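Local coordinates for DUF4276 family protein (Pyrococcus horikoshii, PDB 2P62) that is of unknown function but belongs to a Toprim-like family and may bind a divalent metal at an acidic site, as Toprim relatives do, at residues E9-E14 / I62-G67; D97-N102 / K149-L154; Y134-L139 / E153-Y158; F145-K150 / G181-P186. All blocks are in the same frame, centred on the assembly; numbering follows the deposited sequence.

Contact 1. Residues E9-E14 / I62-G67; sequences EGKTDE and IIHAEG
His64 packs its ring against Gly10, Lys11 and Glu14, where the Toprim-like fold turns from strand 2-7 into its first helix, 11-23. His64 itself follows strand 58-63, next to strand 2-7 in the sheet. CG of His64 stands between its own backbone N and carbonyl carbon (chi1 71°), and this swings the ring toward the helix start. His64 CB lies 3.7 Å from Gly10 O. Further out, His64 CD2 comes within 3.6 Å of Lys11 N, while Lys11 CA lies over one ring face, offset toward its rim. His64 NE2 meets the aliphatic Lys11 CD at 3.9 Å. His64 ND1 sits 2.9 Å from Glu14 OE1, with the carboxylate nearly upright to the ring (planes 82° apart), and His64 CE1 is nearly as close to that oxygen, at 3.1 Å. Glu14 OE2 forms a salt bridge with Lys11 NZ at 3.4 Å, a weak hydrogen bond, dividing the carboxylate between His64 and Lys11. Gly10 is the helix N-cap, and its N donates to the anti lone pair of Asp13 OD1 at 2.8 Å. Glu9 is consistent with the conserved Toprim glutamate; its CB points away from the 62-67 segment, but its backbone ties the two together: Ala65 N donates to Glu9 O at 3.0 Å, arriving 52° out of the carbonyl plane.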
loop_
_atom_site.group_PDB
_atom_site.type_symbol
_atom_site.label_atom_id
_atom_site.label_comp_id
_atom_site.label_asym_id
_atom_site.label_seq_id
_atom_site.Cartn_x
_atom_site.Cartn_y
_atom_site.Cartn_z
ATOM N N GLU A 9 3.971 -9.340 -10.974
ATOM C CA GLU A 9 5.054 -8.986 -10.062
ATOM C C GLU A 9 4.638 -8.442 -8.696
ATOM O O GLU A 9 5.174 -8.874 -7.682
ATOM C CB GLU A 9 6.010 -7.986 -10.717
ATOM C CG GLU A 9 7.295 -7.808 -9.920
ATOM C CD GLU A 9 8.256 -6.827 -10.559
ATOM O OE1 GLU A 9 8.372 -6.835 -11.804
ATOM O OE2 GLU A 9 8.907 -6.058 -9.815
ATOM N N GLY A 10 3.700 -7.497 -8.665
ATOM C CA GLY A 10 3.282 -6.925 -7.394
ATOM C C GLY A 10 1.808 -6.578 -7.266
ATOM O O GLY A 10 1.003 -6.873 -8.156
ATOM N N LYS A 11 1.458 -5.948 -6.144
ATOM C CA LYS A 11 0.080 -5.552 -5.861
ATOM C C LYS A 11 -0.481 -4.646 -6.956
ATOM O O LYS A 11 -1.630 -4.813 -7.367
ATOM C CB LYS A 11 0.000 -4.822 -4.518
ATOM C CG LYS A 11 -1.395 -4.764 -3.911
ATOM C CD LYS A 11 -1.797 -6.128 -3.368
ATOM C CE LYS A 11 -3.032 -6.065 -2.456
ATOM N NZ LYS A 11 -4.272 -5.647 -3.161
ATOM N N THR A 12 0.320 -3.689 -7.422
ATOM C CA THR A 12 -0.133 -2.777 -8.472
ATOM C C THR A 12 -0.635 -3.551 -9.696
ATOM O O THR A 12 -1.705 -3.248 -10.234
ATOM C CB THR A 12 0.993 -1.799 -8.925
ATOM O OG1 THR A 12 2.183 -2.536 -9.244
ATOM C CG2 THR A 12 1.305 -0.782 -7.825
ATOM N N ASP A 13 0.135 -4.556 -10.123
ATOM C CA ASP A 13 -0.238 -5.372 -11.278
ATOM C C ASP A 13 -1.466 -6.214 -10.961
ATOM O O ASP A 13 -2.297 -6.453 -11.835
ATOM C CB ASP A 13 0.915 -6.295 -11.707
ATOM C CG ASP A 13 2.277 -5.589 -11.708
ATOM O OD1 ASP A 13 3.055 -5.809 -10.756
ATOM O OD2 ASP A 13 2.565 -4.815 -12.647
ATOM N N GLU A 14 -1.592 -6.668 -9.715
ATOM C CA GLU A 14 -2.754 -7.473 -9.346
ATOM C C GLU A 14 -4.045 -6.641 -9.361
ATOM O O GLU A 14 -5.090 -7.124 -9.791
ATOM C CB GLU A 14 -2.566 -8.115 -7.964
ATOM C CG GLU A 14 -3.823 -8.823 -7.439
ATOM C CD GLU A 14 -3.772 -9.092 -5.939
ATOM O OE1 GLU A 14 -3.088 -10.045 -5.512
ATOM O OE2 GLU A 14 -4.410 -8.335 -5.181
ATOM N N ILE A 62 -4.766 -15.603 -9.306
ATOM C CA ILE A 62 -3.754 -14.571 -9.500
ATOM C C ILE A 62 -2.804 -14.513 -8.309
ATOM O O ILE A 62 -3.246 -14.430 -7.162
ATOM C CB ILE A 62 -4.420 -13.193 -9.650
ATOM C CG1 ILE A 62 -5.528 -13.276 -10.698
ATOM C CG2 ILE A 62 -3.391 -12.135 -10.025
ATOM C CD1 ILE A 62 -6.311 -12.021 -10.817
ATOM N N ILE A 63 -1.503 -14.554 -8.582
ATOM C CA ILE A 63 -0.499 -14.481 -7.524
ATOM C C ILE A 63 0.528 -13.412 -7.856
ATOM O O ILE A 63 0.789 -13.141 -9.027
ATOM C CB ILE A 63 0.268 -15.821 -7.338
ATOM C CG1 ILE A 63 1.000 -16.192 -8.625
ATOM C CG2 ILE A 63 -0.686 -16.928 -6.966
ATOM C CD1 ILE A 63 1.814 -17.461 -8.508
ATOM N N HIS A 64 1.108 -12.810 -6.821
ATOM C CA HIS A 64 2.134 -11.784 -6.990
ATOM C C HIS A 64 3.150 -11.882 -5.854
ATOM O O HIS A 64 2.969 -12.677 -4.931
ATOM C CB HIS A 64 1.520 -10.386 -6.990
ATOM C CG HIS A 64 1.023 -9.943 -5.650
ATOM N ND1 HIS A 64 -0.215 -10.297 -5.159
ATOM C CD2 HIS A 64 1.605 -9.185 -4.692
ATOM C CE1 HIS A 64 -0.375 -9.774 -3.957
ATOM N NE2 HIS A 64 0.715 -9.095 -3.651
ATOM N N ALA A 65 4.202 -11.063 -5.924
ATOM C CA ALA A 65 5.271 -11.041 -4.916
ATOM C C ALA A 65 5.736 -12.463 -4.606
ATOM O O ALA A 65 6.020 -12.810 -3.455
ATOM C CB ALA A 65 4.781 -10.347 -3.634
ATOM N N GLU A 66 5.800 -13.288 -5.644
ATOM C CA GLU A 66 6.220 -14.667 -5.478
ATOM C C GLU A 66 7.741 -14.737 -5.376
ATOM O O GLU A 66 8.285 -15.514 -4.590
ATOM C CB GLU A 66 5.730 -15.515 -6.655
ATOM C CG GLU A 66 5.566 -16.987 -6.309
ATOM C CD GLU A 66 4.440 -17.222 -5.312
ATOM O OE1 GLU A 66 4.367 -18.321 -4.719
ATOM O OE2 GLU A 66 3.619 -16.298 -5.131
ATOM N N GLY A 67 8.422 -13.910 -6.165
ATOM C CA GLY A 67 9.874 -13.902 -6.152
ATOM C C GLY A 67 10.455 -14.220 -7.518
ATOM O O GLY A 67 10.039 -15.174 -8.177
#

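Contact 2. Residues D97-N102 / K149-L154; sequences DVDEGN and KKELEL
Asp99, Lys150 and Asp97 carry this contact, in which the loop after strand 89-97 meets the lead-in to helix 152-162. Asp99 leans over the backbone of Lys150: Asp99 OD2 takes a weak, bent bond from Lys150 N at 2.8 Å, and Asp99 N donates to Lys150 O, whose modelled position is less certain. The aliphatic part of Lys150 runs over Val98, with Lys150 CB 3.6 Å from Val98 CB and Lys150 CD 3.9 Å from Val98 CG1. Asp97, its CG anti to the carbonyl carbon (chi1 -66°), places OD1 at the start of the helix, where Leu152 N donates to it at 2.8 Å, 51° above the carboxylate plane. Asp97 OD2 receives a bond at 2.8 Å from a water that also lies unusually close to Glu153 OE2 and probably bridges the two acids; Glu153 OE1 is held by Lys187. Asp99 OD1 lies only 2.9 Å from Glu151 OE1, two acceptors with their planes 54° apart. In sequence and place, just after a central strand, Asp97 and Asp99 are consistent with the DxD pattern of Toprim domains, and the gathered acids with a divalent-cation site, although a water and no metal is modelled.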
loop_
_atom_site.group_PDB
_atom_site.type_symbol
_atom_site.label_atom_id
_atom_site.label_comp_id
_atom_site.label_asym_id
_atom_site.label_seq_id
_atom_site.Cartn_x
_atom_site.Cartn_y
_atom_site.Cartn_z
ATOM N N ASP A 97 6.929 -6.320 -16.781
ATOM C CA ASP A 97 7.209 -5.113 -17.548
ATOM C C ASP A 97 8.247 -5.489 -18.599
ATOM O O ASP A 97 9.075 -6.376 -18.380
ATOM C CB ASP A 97 7.823 -4.002 -16.684
ATOM C CG ASP A 97 6.883 -3.473 -15.623
ATOM O OD1 ASP A 97 5.648 -3.469 -15.841
ATOM O OD2 ASP A 97 7.397 -3.021 -14.571
ATOM N N VAL A 98 8.199 -4.799 -19.729
ATOM C CA VAL A 98 9.146 -5.008 -20.808
ATOM C C VAL A 98 10.549 -4.587 -20.348
ATOM O O VAL A 98 11.535 -5.229 -20.688
ATOM C CB VAL A 98 8.701 -4.189 -22.049
ATOM C CG1 VAL A 98 9.779 -4.202 -23.117
ATOM C CG2 VAL A 98 7.389 -4.758 -22.594
ATOM N N ASP A 99 10.613 -3.516 -19.556
ATOM C CA ASP A 99 11.860 -2.957 -19.005
ATOM C C ASP A 99 12.774 -3.924 -18.296
ATOM O O ASP A 99 13.989 -3.884 -18.469
ATOM C CB ASP A 99 11.553 -1.880 -17.979
ATOM C CG ASP A 99 11.075 -0.625 -18.595
ATOM O OD1 ASP A 99 10.605 0.251 -17.837
ATOM O OD2 ASP A 99 11.174 -0.514 -19.837
ATOM N N GLU A 100 12.182 -4.754 -17.449
ATOM C CA GLU A 100 12.950 -5.699 -16.667
ATOM C C GLU A 100 13.537 -6.814 -17.508
ATOM O O GLU A 100 12.915 -7.282 -18.466
ATOM C CB GLU A 100 12.080 -6.288 -15.556
ATOM C CG GLU A 100 11.249 -5.263 -14.800
ATOM C CD GLU A 100 10.573 -5.858 -13.577
ATOM O OE1 GLU A 100 10.016 -6.973 -13.679
ATOM O OE2 GLU A 100 10.599 -5.204 -12.513
ATOM N N GLY A 101 14.747 -7.221 -17.130
ATOM C CA GLY A 101 15.460 -8.293 -17.803
ATOM C C GLY A 101 15.408 -8.301 -19.316
ATOM O O GLY A 101 15.382 -7.257 -19.963
ATOM N N ASN A 102 15.418 -9.499 -19.886
ATOM C CA ASN A 102 15.358 -9.638 -21.326
ATOM C C ASN A 102 13.923 -9.873 -21.771
ATOM O O ASN A 102 12.989 -9.626 -21.010
ATOM C CB ASN A 102 16.258 -10.782 -21.777
ATOM C CG ASN A 102 17.735 -10.425 -21.685
ATOM O OD1 ASN A 102 18.220 -9.498 -22.365
ATOM N ND2 ASN A 102 18.462 -11.160 -20.841
ATOM N N LYS A 149 9.832 4.509 -20.449
ATOM C CA LYS A 149 10.085 3.251 -19.752
ATOM C C LYS A 149 8.872 2.341 -19.923
ATOM O O LYS A 149 7.778 2.646 -19.447
ATOM C CB LYS A 149 10.378 3.516 -18.272
ATOM C CG LYS A 149 11.457 4.579 -18.063
ATOM C CD LYS A 149 11.842 4.757 -16.592
ATOM C CE LYS A 149 12.551 3.524 -16.043
ATOM N NZ LYS A 149 13.050 3.752 -14.662
ATOM N N LYS A 150 9.074 1.231 -20.628
ATOM C CA LYS A 150 7.999 0.290 -20.902
ATOM C C LYS A 150 7.668 -0.558 -19.687
ATOM O O LYS A 150 8.416 -1.462 -19.306
ATOM C CB LYS A 150 8.370 -0.592 -22.096
ATOM C CG LYS A 150 8.605 0.187 -23.388
ATOM C CD LYS A 150 8.735 -0.764 -24.564
ATOM C CE LYS A 150 8.972 -0.035 -25.880
ATOM N NZ LYS A 150 10.315 0.620 -25.917
ATOM N N GLU A 151 6.523 -0.254 -19.087
ATOM C CA GLU A 151 6.072 -0.945 -17.891
ATOM C C GLU A 151 4.621 -0.601 -17.610
ATOM O O GLU A 151 4.034 0.236 -18.292
ATOM C CB GLU A 151 6.956 -0.553 -16.699
ATOM C CG GLU A 151 7.105 0.948 -16.464
ATOM C CD GLU A 151 8.081 1.262 -15.341
ATOM O OE1 GLU A 151 9.192 0.686 -15.334
ATOM O OE2 GLU A 151 7.756 2.099 -14.473
ATOM N N LEU A 152 4.049 -1.257 -16.610
ATOM C CA LEU A 152 2.656 -1.038 -16.235
ATOM C C LEU A 152 2.289 0.439 -16.109
ATOM O O LEU A 152 1.219 0.861 -16.545
ATOM C CB LEU A 152 2.367 -1.756 -14.915
ATOM C CG LEU A 152 0.936 -1.974 -14.399
ATOM C CD1 LEU A 152 0.703 -1.071 -13.213
ATOM C CD2 LEU A 152 -0.103 -1.756 -15.494
ATOM N N GLU A 153 3.186 1.230 -15.533
ATOM C CA GLU A 153 2.904 2.639 -15.344
ATOM C C GLU A 153 2.835 3.427 -16.656
ATOM O O GLU A 153 2.063 4.381 -16.769
ATOM C CB GLU A 153 3.935 3.236 -14.389
ATOM C CG GLU A 153 3.772 2.762 -12.938
ATOM C CD GLU A 153 4.278 1.339 -12.665
ATOM O OE1 GLU A 153 4.175 0.913 -11.486
ATOM O OE2 GLU A 153 4.777 0.653 -13.597
ATOM N N LEU A 154 3.628 3.015 -17.645
ATOM C CA LEU A 154 3.633 3.675 -18.944
ATOM C C LEU A 154 2.245 3.541 -19.578
ATOM O O LEU A 154 1.719 4.488 -20.156
ATOM C CB LEU A 154 4.697 3.062 -19.866
ATOM C CG LEU A 154 5.034 3.937 -21.089
ATOM C CD1 LEU A 154 5.667 5.223 -20.590
ATOM C CD2 LEU A 154 5.975 3.215 -22.050
HETATM O O HOH W 1 6.501 -0.959 -12.873
#

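Contact 3. Residues Y134-L139 / E153-Y158; sequences YGMGNL and ELSLAY
Leu139 and Leu154 form the centre of a buried apolar contact between the turn that leaves strand 129-136 and the first turns of helix 152-162. The two leucines run alongside one another, pointing opposite ways, with Leu139 CD2 4.0 Å from Leu154 CG. Leu139 reaches the helix because its CG stands between its own backbone N and carbonyl carbon (chi1 62°), and both methyls are used. CD2 also touches Tyr158 CB at 4.2 Å, one helical turn beyond Leu154. The other methyl, Leu139 CD1, rests 3.6 Å from Ser155 OG. Leu154 replies with CD2, which lies 3.9 Å from Leu139 O and about as close to the carbonyl oxygen of Gly137. The backbone comes nearest at Gly137, whose CA is 3.5 Å from Ser155 OG; its positive phi (93°) turns the chain out of the strand just where it passes the helix. Met136, the last residue of the strand, adds a looser touch, its SD 4.1 Å from Ser155 OG. Beyond the two segments, Leu141 packs on Leu154, and Val230 lies against Ser155. The hydroxyl of Tyr158 bonds to Glu229. The contact thus sits at the C-terminal end of strand 129-136, with Phe17 of helix 11-23 and Val95 of strand 89-97 beside Met136 and helix 152-162 across from it.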
loop_
_atom_site.group_PDB
_atom_site.type_symbol
_atom_site.label_atom_id
_atom_site.label_comp_id
_atom_site.label_asym_id
_atom_site.label_seq_id
_atom_site.Cartn_x
_atom_site.Cartn_y
_atom_site.Cartn_z
ATOM N N TYR A 134 3.845 -12.506 -21.312
ATOM C CA TYR A 134 3.406 -11.205 -21.785
ATOM C C TYR A 134 4.172 -10.036 -21.187
ATOM O O TYR A 134 4.339 -9.945 -19.973
ATOM C CB TYR A 134 1.910 -11.048 -21.506
ATOM C CG TYR A 134 1.306 -9.775 -22.040
ATOM C CD1 TYR A 134 1.223 -8.632 -21.244
ATOM C CD2 TYR A 134 0.836 -9.702 -23.354
ATOM C CE1 TYR A 134 0.683 -7.444 -21.743
ATOM C CE2 TYR A 134 0.299 -8.519 -23.863
ATOM C CZ TYR A 134 0.225 -7.398 -23.053
ATOM O OH TYR A 134 -0.319 -6.235 -23.546
ATOM N N GLY A 135 4.641 -9.143 -22.057
ATOM C CA GLY A 135 5.373 -7.974 -21.606
ATOM C C GLY A 135 4.435 -6.783 -21.504
ATOM O O GLY A 135 3.778 -6.437 -22.483
ATOM N N MET A 136 4.366 -6.164 -20.327
ATOM C CA MET A 136 3.493 -5.014 -20.107
ATOM C C MET A 136 4.175 -3.691 -20.452
ATOM O O MET A 136 5.364 -3.500 -20.202
ATOM C CB MET A 136 3.034 -4.980 -18.646
ATOM C CG MET A 136 2.102 -3.817 -18.280
ATOM S SD MET A 136 0.444 -3.936 -19.006
ATOM C CE MET A 136 -0.077 -5.438 -18.234
ATOM N N GLY A 137 3.414 -2.778 -21.035
ATOM C CA GLY A 137 3.973 -1.488 -21.383
ATOM C C GLY A 137 4.521 -1.387 -22.792
ATOM O O GLY A 137 5.411 -0.579 -23.044
ATOM N N ASN A 138 4.009 -2.189 -23.719
ATOM C CA ASN A 138 4.501 -2.114 -25.091
ATOM C C ASN A 138 3.757 -1.044 -25.882
ATOM O O ASN A 138 2.824 -1.338 -26.631
ATOM C CB ASN A 138 4.370 -3.464 -25.801
ATOM C CG ASN A 138 5.719 -4.111 -26.067
ATOM O OD1 ASN A 138 6.652 -3.452 -26.539
ATOM N ND2 ASN A 138 5.830 -5.407 -25.776
ATOM N N LEU A 139 4.167 0.205 -25.698
ATOM C CA LEU A 139 3.554 1.329 -26.398
ATOM C C LEU A 139 4.502 2.511 -26.363
ATOM O O LEU A 139 5.606 2.408 -25.837
ATOM C CB LEU A 139 2.193 1.708 -25.770
ATOM C CG LEU A 139 1.980 2.202 -24.321
ATOM C CD1 LEU A 139 2.694 1.277 -23.343
ATOM C CD2 LEU A 139 2.471 3.626 -24.155
ATOM N N GLU A 153 3.186 1.230 -15.533
ATOM C CA GLU A 153 2.904 2.639 -15.344
ATOM C C GLU A 153 2.835 3.427 -16.656
ATOM O O GLU A 153 2.063 4.381 -16.769
ATOM C CB GLU A 153 3.935 3.236 -14.389
ATOM C CG GLU A 153 3.772 2.762 -12.938
ATOM C CD GLU A 153 4.278 1.339 -12.665
ATOM O OE1 GLU A 153 4.175 0.913 -11.486
ATOM O OE2 GLU A 153 4.777 0.653 -13.597
ATOM N N LEU A 154 3.628 3.015 -17.645
ATOM C CA LEU A 154 3.633 3.675 -18.944
ATOM C C LEU A 154 2.245 3.541 -19.578
ATOM O O LEU A 154 1.719 4.488 -20.156
ATOM C CB LEU A 154 4.697 3.062 -19.866
ATOM C CG LEU A 154 5.034 3.937 -21.089
ATOM C CD1 LEU A 154 5.667 5.223 -20.590
ATOM C CD2 LEU A 154 5.975 3.215 -22.050
ATOM N N SER A 155 1.646 2.365 -19.458
ATOM C CA SER A 155 0.307 2.149 -19.994
ATOM C C SER A 155 -0.696 2.994 -19.210
ATOM O O SER A 155 -1.611 3.574 -19.793
ATOM C CB SER A 155 -0.078 0.675 -19.887
ATOM O OG SER A 155 0.825 -0.143 -20.606
ATOM N N LEU A 156 -0.531 3.042 -17.887
ATOM C CA LEU A 156 -1.408 3.829 -17.014
ATOM C C LEU A 156 -1.276 5.303 -17.385
ATOM O O LEU A 156 -2.249 6.049 -17.370
ATOM C CB LEU A 156 -1.021 3.637 -15.537
ATOM C CG LEU A 156 -1.784 2.641 -14.641
ATOM C CD1 LEU A 156 -3.228 3.116 -14.461
ATOM C CD2 LEU A 156 -1.757 1.259 -15.239
ATOM N N ALA A 157 -0.058 5.716 -17.712
ATOM C CA ALA A 157 0.189 7.094 -18.103
ATOM C C ALA A 157 -0.529 7.382 -19.425
ATOM O O ALA A 157 -1.006 8.496 -19.647
ATOM C CB ALA A 157 1.688 7.337 -18.257
ATOM N N TYR A 158 -0.610 6.375 -20.297
ATOM C CA TYR A 158 -1.264 6.549 -21.587
ATOM C C TYR A 158 -2.774 6.683 -21.415
ATOM O O TYR A 158 -3.433 7.437 -22.139
ATOM C CB TYR A 158 -0.919 5.383 -22.523
ATOM C CG TYR A 158 -1.418 5.575 -23.935
ATOM C CD1 TYR A 158 -2.624 5.021 -24.345
ATOM C CD2 TYR A 158 -0.697 6.339 -24.851
ATOM C CE1 TYR A 158 -3.108 5.218 -25.631
ATOM C CE2 TYR A 158 -1.167 6.545 -26.145
ATOM C CZ TYR A 158 -2.378 5.979 -26.528
ATOM O OH TYR A 158 -2.859 6.178 -27.803
#

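Contact 4. Residues F145-K150 / G181-P186; sequences FVKEKK and GDKLTP
Phe145 opens the contact with its backbone: Leu184 N donates to Phe145 O at 2.7 Å, tilted 24° from the carbonyl plane, while the ring packs on Arg174 and Ser177 of helix 171-180. Val146 pairs with Leu184 in a single parallel bridge. Its CA makes a CA-H...O contact of 3.1 Å with Leu184 O, and Val146 CG1 lies 3.5 Å from the same oxygen. Lys147 N completes the bridge, donating to Leu184 O at 2.8 Å nearly along the C=O axis (161°). The Lys147 side chain then runs out extended: CG passes Lys183 CB at 3.7 Å, and the chain crosses the Asp182 side chain at about a right angle. There Lys147 NZ forms a salt bridge with Asp182 OD1 at 2.8 Å, on the syn side but 34° out of the carboxylate plane. Further along, Lys149 lays its aliphatic chain across the Pro186 ring, with Lys149 CD 3.8 Å from Pro186 CD. Beside it Thr185 is the N-cap of helix 186-196, its OG1 accepting from Asp188 N. The whole is an isolated parallel beta bridge between two loops, joining the approach to helix 152-162 with the link between helices 171-180 and 186-196.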
loop_
_atom_site.group_PDB
_atom_site.type_symbol
_atom_site.label_atom_id
_atom_site.label_comp_id
_atom_site.label_asym_id
_atom_site.label_seq_id
_atom_site.Cartn_x
_atom_site.Cartn_y
_atom_site.Cartn_z
ATOM N N PHE A 145 8.174 15.366 -21.261
ATOM C CA PHE A 145 8.756 15.351 -19.926
ATOM C C PHE A 145 8.718 13.996 -19.228
ATOM O O PHE A 145 9.033 13.895 -18.041
ATOM C CB PHE A 145 8.075 16.422 -19.074
ATOM C CG PHE A 145 8.369 17.819 -19.537
ATOM C CD1 PHE A 145 9.663 18.325 -19.457
ATOM C CD2 PHE A 145 7.374 18.611 -20.101
ATOM C CE1 PHE A 145 9.966 19.599 -19.935
ATOM C CE2 PHE A 145 7.665 19.888 -20.584
ATOM C CZ PHE A 145 8.967 20.381 -20.500
ATOM N N VAL A 146 8.369 12.952 -19.975
ATOM C CA VAL A 146 8.292 11.608 -19.415
ATOM C C VAL A 146 9.207 10.618 -20.138
ATOM O O VAL A 146 9.161 10.497 -21.357
ATOM C CB VAL A 146 6.840 11.073 -19.463
ATOM C CG1 VAL A 146 6.763 9.721 -18.767
ATOM C CG2 VAL A 146 5.889 12.072 -18.807
ATOM N N LYS A 147 10.034 9.911 -19.373
ATOM C CA LYS A 147 10.941 8.926 -19.941
ATOM C C LYS A 147 10.154 7.785 -20.556
ATOM O O LYS A 147 9.065 7.440 -20.096
ATOM C CB LYS A 147 11.892 8.381 -18.876
ATOM C CG LYS A 147 12.926 9.376 -18.416
ATOM C CD LYS A 147 13.873 8.762 -17.402
ATOM C CE LYS A 147 14.948 9.757 -16.984
ATOM N NZ LYS A 147 15.899 9.168 -15.996
ATOM N N GLU A 148 10.717 7.189 -21.597
ATOM C CA GLU A 148 10.055 6.099 -22.296
ATOM C C GLU A 148 10.389 4.755 -21.633
ATOM O O GLU A 148 11.153 3.959 -22.177
ATOM C CB GLU A 148 10.501 6.128 -23.760
ATOM C CG GLU A 148 9.419 5.801 -24.763
ATOM C CD GLU A 148 8.251 6.774 -24.729
ATOM O OE1 GLU A 148 8.470 7.992 -24.893
ATOM O OE2 GLU A 148 7.105 6.315 -24.542
ATOM N N LYS A 149 9.832 4.509 -20.449
ATOM C CA LYS A 149 10.085 3.251 -19.752
ATOM C C LYS A 149 8.872 2.341 -19.923
ATOM O O LYS A 149 7.778 2.646 -19.447
ATOM C CB LYS A 149 10.378 3.516 -18.272
ATOM C CG LYS A 149 11.457 4.579 -18.063
ATOM C CD LYS A 149 11.842 4.757 -16.592
ATOM C CE LYS A 149 12.551 3.524 -16.043
ATOM N NZ LYS A 149 13.050 3.752 -14.662
ATOM N N LYS A 150 9.074 1.231 -20.628
ATOM C CA LYS A 150 7.999 0.290 -20.902
ATOM C C LYS A 150 7.668 -0.558 -19.687
ATOM O O LYS A 150 8.416 -1.462 -19.306
ATOM C CB LYS A 150 8.370 -0.592 -22.096
ATOM C CG LYS A 150 8.605 0.187 -23.388
ATOM C CD LYS A 150 8.735 -0.764 -24.564
ATOM C CE LYS A 150 8.972 -0.035 -25.880
ATOM N NZ LYS A 150 10.315 0.620 -25.917
ATOM N N GLY A 181 15.441 17.916 -12.049
ATOM C CA GLY A 181 16.675 17.949 -12.807
ATOM C C GLY A 181 16.801 16.781 -13.765
ATOM O O GLY A 181 17.909 16.316 -14.037
ATOM N N ASP A 182 15.666 16.309 -14.280
ATOM C CA ASP A 182 15.631 15.182 -15.220
ATOM C C ASP A 182 14.179 14.942 -15.616
ATOM O O ASP A 182 13.265 15.517 -15.025
ATOM C CB ASP A 182 16.204 13.914 -14.560
ATOM C CG ASP A 182 16.442 12.759 -15.554
ATOM O OD1 ASP A 182 16.874 11.677 -15.096
ATOM O OD2 ASP A 182 16.210 12.918 -16.777
ATOM N N LYS A 183 13.962 14.107 -16.626
ATOM C CA LYS A 183 12.604 13.807 -17.050
ATOM C C LYS A 183 11.926 12.955 -15.988
ATOM O O LYS A 183 12.573 12.263 -15.202
ATOM C CB LYS A 183 12.590 13.048 -18.378
ATOM C CG LYS A 183 12.900 13.889 -19.603
ATOM C CD LYS A 183 12.944 13.012 -20.856
ATOM C CE LYS A 183 13.385 13.794 -22.089
ATOM N NZ LYS A 183 13.592 12.903 -23.274
ATOM N N LEU A 184 10.607 13.025 -15.987
ATOM C CA LEU A 184 9.777 12.288 -15.066
ATOM C C LEU A 184 9.626 10.843 -15.516
ATOM O O LEU A 184 9.475 10.580 -16.712
ATOM C CB LEU A 184 8.407 12.949 -15.020
ATOM C CG LEU A 184 8.113 13.965 -13.917
ATOM C CD1 LEU A 184 9.330 14.806 -13.581
ATOM C CD2 LEU A 184 6.943 14.807 -14.374
ATOM N N THR A 185 9.675 9.905 -14.567
ATOM C CA THR A 185 9.487 8.489 -14.896
ATOM C C THR A 185 7.983 8.220 -14.954
ATOM O O THR A 185 7.183 9.013 -14.447
ATOM C CB THR A 185 10.046 7.545 -13.817
ATOM O OG1 THR A 185 9.389 7.812 -12.572
ATOM C CG2 THR A 185 11.543 7.706 -13.664
ATOM N N PRO A 186 7.573 7.112 -15.591
ATOM C CA PRO A 186 6.135 6.849 -15.633
ATOM C C PRO A 186 5.575 6.743 -14.211
ATOM O O PRO A 186 4.442 7.146 -13.957
ATOM C CB PRO A 186 6.042 5.539 -16.424
ATOM C CG PRO A 186 7.384 4.894 -16.209
ATOM C CD PRO A 186 8.318 6.082 -16.333
#

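Contact 1 closes before the others open, and its centre lies about 15 Å from that of contact 2 and about 24 Å from that of contact 4. The centres of contacts 2 and 3 are about 7 Å apart, and both end on helix 152-162, sharing Glu153 and Leu154; contact 4 uses the loop leading into that helix, its centre about 13 Å from each of theirs. Strands 2-7, 58-63, 89-97 and 129-136 belong to one mixed sheet. Contacts 1 and 2 meet where Asp13 packs on Leu152. The proposed Toprim glutamate and DxD residues lie at the C-terminal ends of the parallel strands 2-7 and 89-97. Contacts 2, 3 and 4 join strand ends, directly or through the loop before helix 152-162, to helices 152-162 and 186-196.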